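Local coordinates for SusD-like carbohydrate binding protein BF1063 (Bacteroides fragilis NCTC 9343, PDB 3I4G) that probably binds carbohydrate at the outer membrane of the cell, in the manner of SusD-like proteins, at residues 361-365 with 447-451; 236-242 with 380-386. All coordinates share one frame; numbering follows the deposited sequence.

In the fold
Both contacts are buried and lie side by side near the middle of the chain, their centres about 10 Å apart and their four segments alternating along the sequence. Contact 1 ties the chain just past strand 360-362 to the turn after helix 433-447 by charge and hydrogen bonds, beside a selenomethionine pair. Contact 2 sets the 236-242 loop against strand 380-386 with no direct hydrogen bond between them; apolar packing, an arginine whose guanidinium face meets the rim of a phenylalanine ring at a right angle, and a bridging water do the work. They meet at Y236, whose OH bonds to both K364 and the carbonyl of E447, and at E451, whose carboxylate pairs with K364 and R386.

Contact 1: residues 361-365 with 447-451; sequences MMRKY and ELAME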
loop_
_atom_site.group_PDB
_atom_site.type_symbol
_atom_site.label_atom_id
_atom_site.label_comp_id
_atom_site.label_asym_id
_atom_site.label_seq_id
_atom_site.Cartn_x
_atom_site.Cartn_y
_atom_site.Cartn_z
HETATM N N MSE A 361 10.243 -13.940 -0.274
HETATM C CA MSE A 361 9.863 -13.256 0.940
HETATM C C MSE A 361 10.045 -11.764 0.752
HETATM O O MSE A 361 10.757 -11.328 -0.159
HETATM C CB MSE A 361 10.692 -13.749 2.107
HETATM C CG MSE A 361 10.469 -15.202 2.477
HETATM SE SE MSE A 361 8.646 -15.455 3.262
HETATM C CE MSE A 361 8.959 -14.745 4.872
HETATM N N MSE A 362 9.416 -10.972 1.623
HETATM C CA MSE A 362 9.573 -9.519 1.577
HETATM C C MSE A 362 10.729 -9.062 2.448
HETATM O O MSE A 362 10.775 -9.324 3.633
HETATM C CB MSE A 362 8.280 -8.816 2.046
HETATM C CG MSE A 362 8.374 -7.296 2.040
HETATM SE SE MSE A 362 6.658 -6.477 2.483
HETATM C CE MSE A 362 6.709 -6.856 4.300
ATOM N N ARG A 363 11.657 -8.331 1.844
ATOM C CA ARG A 363 12.783 -7.692 2.555
ATOM C C ARG A 363 12.401 -6.288 3.032
ATOM O O ARG A 363 12.870 -5.829 4.084
ATOM C CB ARG A 363 14.022 -7.611 1.648
ATOM C CG ARG A 363 15.286 -7.258 2.406
ATOM C CD ARG A 363 16.485 -7.015 1.531
ATOM N NE ARG A 363 17.018 -8.194 0.850
ATOM C CZ ARG A 363 17.921 -9.022 1.369
ATOM N NH1 ARG A 363 18.320 -8.904 2.627
ATOM N NH2 ARG A 363 18.385 -10.026 0.647
ATOM N N LYS A 364 11.588 -5.582 2.259
ATOM C CA LYS A 364 11.159 -4.218 2.584
ATOM C C LYS A 364 10.541 -4.191 3.974
ATOM O O LYS A 364 9.848 -5.125 4.356
ATOM C CB LYS A 364 10.182 -3.710 1.550
ATOM C CG LYS A 364 9.819 -2.235 1.670
ATOM C CD LYS A 364 9.019 -1.722 0.476
ATOM C CE LYS A 364 9.912 -1.420 -0.759
ATOM N NZ LYS A 364 9.152 -0.916 -1.945
ATOM N N TYR A 365 10.830 -3.091 4.701
ATOM C CA TYR A 365 10.326 -2.750 6.043
ATOM C C TYR A 365 11.105 -3.370 7.203
ATOM O O TYR A 365 10.807 -3.070 8.352
ATOM C CB TYR A 365 8.834 -3.096 6.186
ATOM C CG TYR A 365 7.903 -2.417 5.232
ATOM C CD1 TYR A 365 7.617 -1.055 5.327
ATOM C CD2 TYR A 365 7.270 -3.139 4.224
ATOM C CE1 TYR A 365 6.763 -0.433 4.436
ATOM C CE2 TYR A 365 6.434 -2.514 3.320
ATOM C CZ TYR A 365 6.161 -1.174 3.436
ATOM O OH TYR A 365 5.293 -0.592 2.574
ATOM N N GLU A 447 8.750 0.845 -8.310
ATOM C CA GLU A 447 9.090 1.751 -7.210
ATOM C C GLU A 447 8.300 1.479 -5.950
ATOM O O GLU A 447 8.861 1.509 -4.850
ATOM C CB GLU A 447 8.893 3.192 -7.664
ATOM C CG GLU A 447 9.146 4.212 -6.595
ATOM C CD GLU A 447 10.570 4.291 -6.090
ATOM O OE1 GLU A 447 11.481 3.792 -6.776
ATOM O OE2 GLU A 447 10.772 4.855 -5.000
ATOM N N LEU A 448 7.012 1.174 -6.096
ATOM C CA LEU A 448 6.122 1.018 -4.953
ATOM C C LEU A 448 5.816 -0.417 -4.606
ATOM O O LEU A 448 4.943 -0.664 -3.776
ATOM C CB LEU A 448 4.804 1.752 -5.238
ATOM C CG LEU A 448 4.907 3.232 -5.557
ATOM C CD1 LEU A 448 3.521 3.772 -5.988
ATOM C CD2 LEU A 448 5.472 4.034 -4.382
ATOM N N ALA A 449 6.552 -1.368 -5.144
ATOM C CA ALA A 449 6.254 -2.772 -4.900
ATOM C C ALA A 449 6.262 -3.133 -3.422
ATOM O O ALA A 449 7.169 -2.775 -2.662
ATOM C CB ALA A 449 7.221 -3.690 -5.689
HETATM N N MSE A 450 5.246 -3.897 -3.018
HETATM C CA MSE A 450 5.044 -4.428 -1.670
HETATM C C MSE A 450 4.586 -3.375 -0.674
HETATM O O MSE A 450 4.561 -3.674 0.519
HETATM C CB MSE A 450 6.281 -5.161 -1.130
HETATM C CG MSE A 450 6.773 -6.286 -2.033
HETATM SE SE MSE A 450 5.451 -7.644 -2.551
HETATM C CE MSE A 450 4.915 -8.123 -0.751
ATOM N N GLU A 451 4.131 -2.196 -1.141
ATOM C CA GLU A 451 3.718 -1.134 -0.228
ATOM C C GLU A 451 2.204 -0.995 -0.132
ATOM O O GLU A 451 1.719 -0.100 0.549
ATOM C CB GLU A 451 4.327 0.213 -0.646
ATOM C CG GLU A 451 5.856 0.152 -0.604
ATOM C CD GLU A 451 6.564 1.413 -0.996
ATOM O OE1 GLU A 451 6.142 2.501 -0.528
ATOM O OE2 GLU A 451 7.558 1.317 -1.763
HETATM O O HOH W 1 5.440 2.082 2.255
#
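A buried lysine salt bridge, flanked by a tyrosine and two selenomethionines, joins the chain just past strand 360-362 to the type II turn L448-E451 that follows helix 433-447. K364 reaches the turn with its chain straight as far as CD and bent at chi3 (-79°). There NZ donates to E451 OE2 at 2.7 Å, on the anti side and 23° out of the carboxylate plane, and to A449 O at 2.8 Å, in the carbonyl plane. R386 is a second partner of OE2, and Y236 OH a further partner of NZ. Gripping backbone and side chain together, the ammonium group ties this turn to the chain leaving a two-stranded sheet, within the SusD family region.

Y365 lies alongside: one face of its ring carries K364 CG, while M450 O sits at the ring edge, 3.6 Å from CE2. This carbonyl is buried without a hydrogen-bond partner. Beyond the ring, Y365 OH packs 3.3 Å from E451 CG and donates to a water, which in turn donates to E451 OE1. At the other flank M362 and M450 lie alongside with their chains running opposite ways, M362 SE resting 3.9 Å from M450 CB.

Strand 281-283 touches both selenomethionines through V281, strand 360-362 pairs with strand 323-325, and Y365 packs on T382 and P383 of strand 380-386.

Contact 2: residues 236-242 with 380-386; sequences YQELFYP and GLTPVIR
R386, F240 and L381 bury the most surface where the loop 236-242, with its short 3-10 segment, packs against strand 380-386. The R386 chain bends at chi3 (-68°) and brings its guanidinium up to the F240 ring, with the two planes almost perpendicular at 89°. F240 CZ lies over one face of the guanidinium, 3.6 Å from R386 NE, and NH2 lies in the plane of the ring, at its edge. L239 adds a methyl, CD1 standing 3.6 Å from R386 NH1, and the Y236 ring approaches NH2 more loosely. The loop thus lays apolar atoms against one part of the guanidinium, whose charge is met by E250, E447 and E451.

F240 is itself held from several directions. L239 CB sits over the centre of one ring face, and F240 CD1 touches P383 CD at 3.8 Å, the two side chains crossing at about a right angle. P383 CG also lies 3.4 Å from L239 O, which accepts a hydrogen bond from N251 ND2.

In L381, chi1 near 180° (-172°) turns the branch so that CD1 comes within 3.7 Å of L239 O, while CB packs on Y241 O and P242 CA. A water accepts from L381 N at 3.0 Å and can donate to F240 O, linking the two backbones. P242 CB closes the far end against G380 N.

The loop therefore packs on a strand-to-helix corner of the SusD family region by contact rather than by sheet pairing. Strand 380-386 pairs antiparallel with strand 254-257 and carries a classic beta bulge at V384 and I385, opposite F253. Both bulge residues pack on helix 197-211, and R386 stands at the N-cap position, just before helix 387-400.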
loop_
_atom_site.group_PDB
_atom_site.type_symbol
_atom_site.label_atom_id
_atom_site.label_comp_id
_atom_site.label_asym_id
_atom_site.label_seq_id
_atom_site.Cartn_x
_atom_site.Cartn_y
_atom_site.Cartn_z
ATOM N N TYR A 236 17.074 3.974 -0.685
ATOM C CA TYR A 236 15.739 3.402 -0.859
ATOM C C TYR A 236 15.325 2.582 0.352
ATOM O O TYR A 236 14.236 2.775 0.875
ATOM C CB TYR A 236 15.725 2.511 -2.098
ATOM C CG TYR A 236 14.404 1.895 -2.520
ATOM C CD1 TYR A 236 13.550 2.567 -3.341
ATOM C CD2 TYR A 236 14.094 0.584 -2.175
ATOM C CE1 TYR A 236 12.387 1.991 -3.794
ATOM C CE2 TYR A 236 12.941 -0.029 -2.614
ATOM C CZ TYR A 236 12.082 0.688 -3.425
ATOM O OH TYR A 236 10.919 0.084 -3.876
ATOM N N GLN A 237 16.179 1.664 0.789
ATOM C CA GLN A 237 15.834 0.772 1.915
ATOM C C GLN A 237 15.448 1.521 3.177
ATOM O O GLN A 237 14.519 1.128 3.897
ATOM C CB GLN A 237 16.983 -0.185 2.235
ATOM C CG GLN A 237 17.281 -1.190 1.151
ATOM C CD GLN A 237 18.348 -2.139 1.574
ATOM O OE1 GLN A 237 19.546 -1.807 1.500
ATOM N NE2 GLN A 237 17.960 -3.351 1.952
ATOM N N GLU A 238 16.159 2.613 3.435
ATOM C CA GLU A 238 15.988 3.385 4.657
ATOM C C GLU A 238 14.698 4.152 4.724
ATOM O O GLU A 238 14.316 4.593 5.803
ATOM C CB GLU A 238 17.215 4.328 4.872
ATOM C CG GLU A 238 18.418 3.514 5.369
ATOM C CD GLU A 238 19.701 4.305 5.488
ATOM O OE1 GLU A 238 19.716 5.497 5.194
ATOM O OE2 GLU A 238 20.722 3.690 5.907
ATOM N N LEU A 239 13.988 4.271 3.615
ATOM C CA LEU A 239 12.633 4.826 3.636
ATOM C C LEU A 239 11.681 4.009 4.476
ATOM O O LEU A 239 10.683 4.552 4.939
ATOM C CB LEU A 239 12.063 4.875 2.221
ATOM C CG LEU A 239 12.750 5.812 1.239
ATOM C CD1 LEU A 239 12.229 5.528 -0.172
ATOM C CD2 LEU A 239 12.558 7.277 1.657
ATOM N N PHE A 240 12.001 2.735 4.686
ATOM C CA PHE A 240 11.063 1.787 5.279
ATOM C C PHE A 240 11.513 1.268 6.598
ATOM O O PHE A 240 10.967 0.266 7.085
ATOM C CB PHE A 240 10.825 0.643 4.278
ATOM C CG PHE A 240 10.549 1.150 2.874
ATOM C CD1 PHE A 240 9.314 1.637 2.533
ATOM C CD2 PHE A 240 11.523 1.121 1.908
ATOM C CE1 PHE A 240 9.060 2.121 1.293
ATOM C CE2 PHE A 240 11.267 1.589 0.616
ATOM C CZ PHE A 240 10.027 2.101 0.313
ATOM N N TYR A 241 12.481 1.941 7.226
ATOM C CA TYR A 241 13.067 1.496 8.493
ATOM C C TYR A 241 12.718 2.457 9.621
ATOM O O TYR A 241 12.651 3.664 9.385
ATOM C CB TYR A 241 14.583 1.413 8.406
ATOM C CG TYR A 241 15.200 0.439 7.459
ATOM C CD1 TYR A 241 14.524 -0.654 6.925
ATOM C CD2 TYR A 241 16.539 0.582 7.159
ATOM C CE1 TYR A 241 15.175 -1.558 6.074
ATOM C CE2 TYR A 241 17.190 -0.296 6.358
ATOM C CZ TYR A 241 16.502 -1.372 5.828
ATOM O OH TYR A 241 17.200 -2.263 5.020
ATOM N N PRO A 242 12.510 1.954 10.831
ATOM C CA PRO A 242 12.187 2.860 11.923
ATOM C C PRO A 242 13.286 3.890 12.262
ATOM O O PRO A 242 12.955 5.036 12.608
ATOM C CB PRO A 242 11.920 1.906 13.107
ATOM C CG PRO A 242 12.346 0.602 12.736
ATOM C CD PRO A 242 12.404 0.549 11.235
ATOM N N GLY A 380 8.605 0.257 14.016
ATOM C CA GLY A 380 8.388 0.149 12.576
ATOM C C GLY A 380 8.021 1.465 11.971
ATOM O O GLY A 380 7.592 2.389 12.665
ATOM N N LEU A 381 8.171 1.581 10.655
ATOM C CA LEU A 381 7.792 2.791 9.940
ATOM C C LEU A 381 7.301 2.379 8.564
ATOM O O LEU A 381 8.086 1.836 7.753
ATOM C CB LEU A 381 8.974 3.741 9.887
ATOM C CG LEU A 381 8.814 5.162 9.368
ATOM C CD1 LEU A 381 8.479 5.190 7.868
ATOM C CD2 LEU A 381 7.758 5.890 10.168
ATOM N N THR A 382 6.020 2.623 8.295
ATOM C CA THR A 382 5.419 2.239 7.008
ATOM C C THR A 382 4.881 3.473 6.304
ATOM O O THR A 382 3.825 4.024 6.694
ATOM C CB THR A 382 4.329 1.188 7.188
ATOM O OG1 THR A 382 3.271 1.735 7.973
ATOM C CG2 THR A 382 4.892 -0.041 7.885
ATOM N N PRO A 383 5.585 3.953 5.268
ATOM C CA PRO A 383 5.067 5.094 4.523
ATOM C C PRO A 383 3.729 4.846 3.845
ATOM O O PRO A 383 3.464 3.728 3.366
ATOM C CB PRO A 383 6.146 5.318 3.462
ATOM C CG PRO A 383 7.403 4.786 4.119
ATOM C CD PRO A 383 6.934 3.569 4.793
ATOM N N VAL A 384 2.909 5.901 3.823
ATOM C CA VAL A 384 1.624 5.915 3.147
ATOM C C VAL A 384 1.731 6.741 1.870
ATOM O O VAL A 384 1.224 6.358 0.817
ATOM C CB VAL A 384 0.542 6.454 4.092
ATOM C CG1 VAL A 384 -0.777 6.505 3.369
ATOM C CG2 VAL A 384 0.407 5.558 5.326
ATOM N N ILE A 385 2.386 7.897 1.937
ATOM C CA ILE A 385 2.638 8.751 0.785
ATOM C C ILE A 385 4.118 9.093 0.751
ATOM O O ILE A 385 4.653 9.706 1.680
ATOM C CB ILE A 385 1.851 10.081 0.826
ATOM C CG1 ILE A 385 0.332 9.857 0.903
ATOM C CG2 ILE A 385 2.214 10.985 -0.371
ATOM C CD1 ILE A 385 -0.332 9.186 -0.317
ATOM N N ARG A 386 4.771 8.685 -0.325
ATOM C CA ARG A 386 6.172 9.008 -0.604
ATOM C C ARG A 386 6.256 9.991 -1.762
ATOM O O ARG A 386 5.479 9.947 -2.725
ATOM C CB ARG A 386 6.988 7.741 -0.926
ATOM C CG ARG A 386 7.016 6.754 0.178
ATOM C CD ARG A 386 8.109 5.709 0.074
ATOM N NE ARG A 386 8.013 4.717 -0.998
ATOM C CZ ARG A 386 8.749 4.694 -2.118
ATOM N NH1 ARG A 386 9.529 5.712 -2.506
ATOM N NH2 ARG A 386 8.657 3.641 -2.910
HETATM O O HOH W 2 9.328 -0.715 9.097
#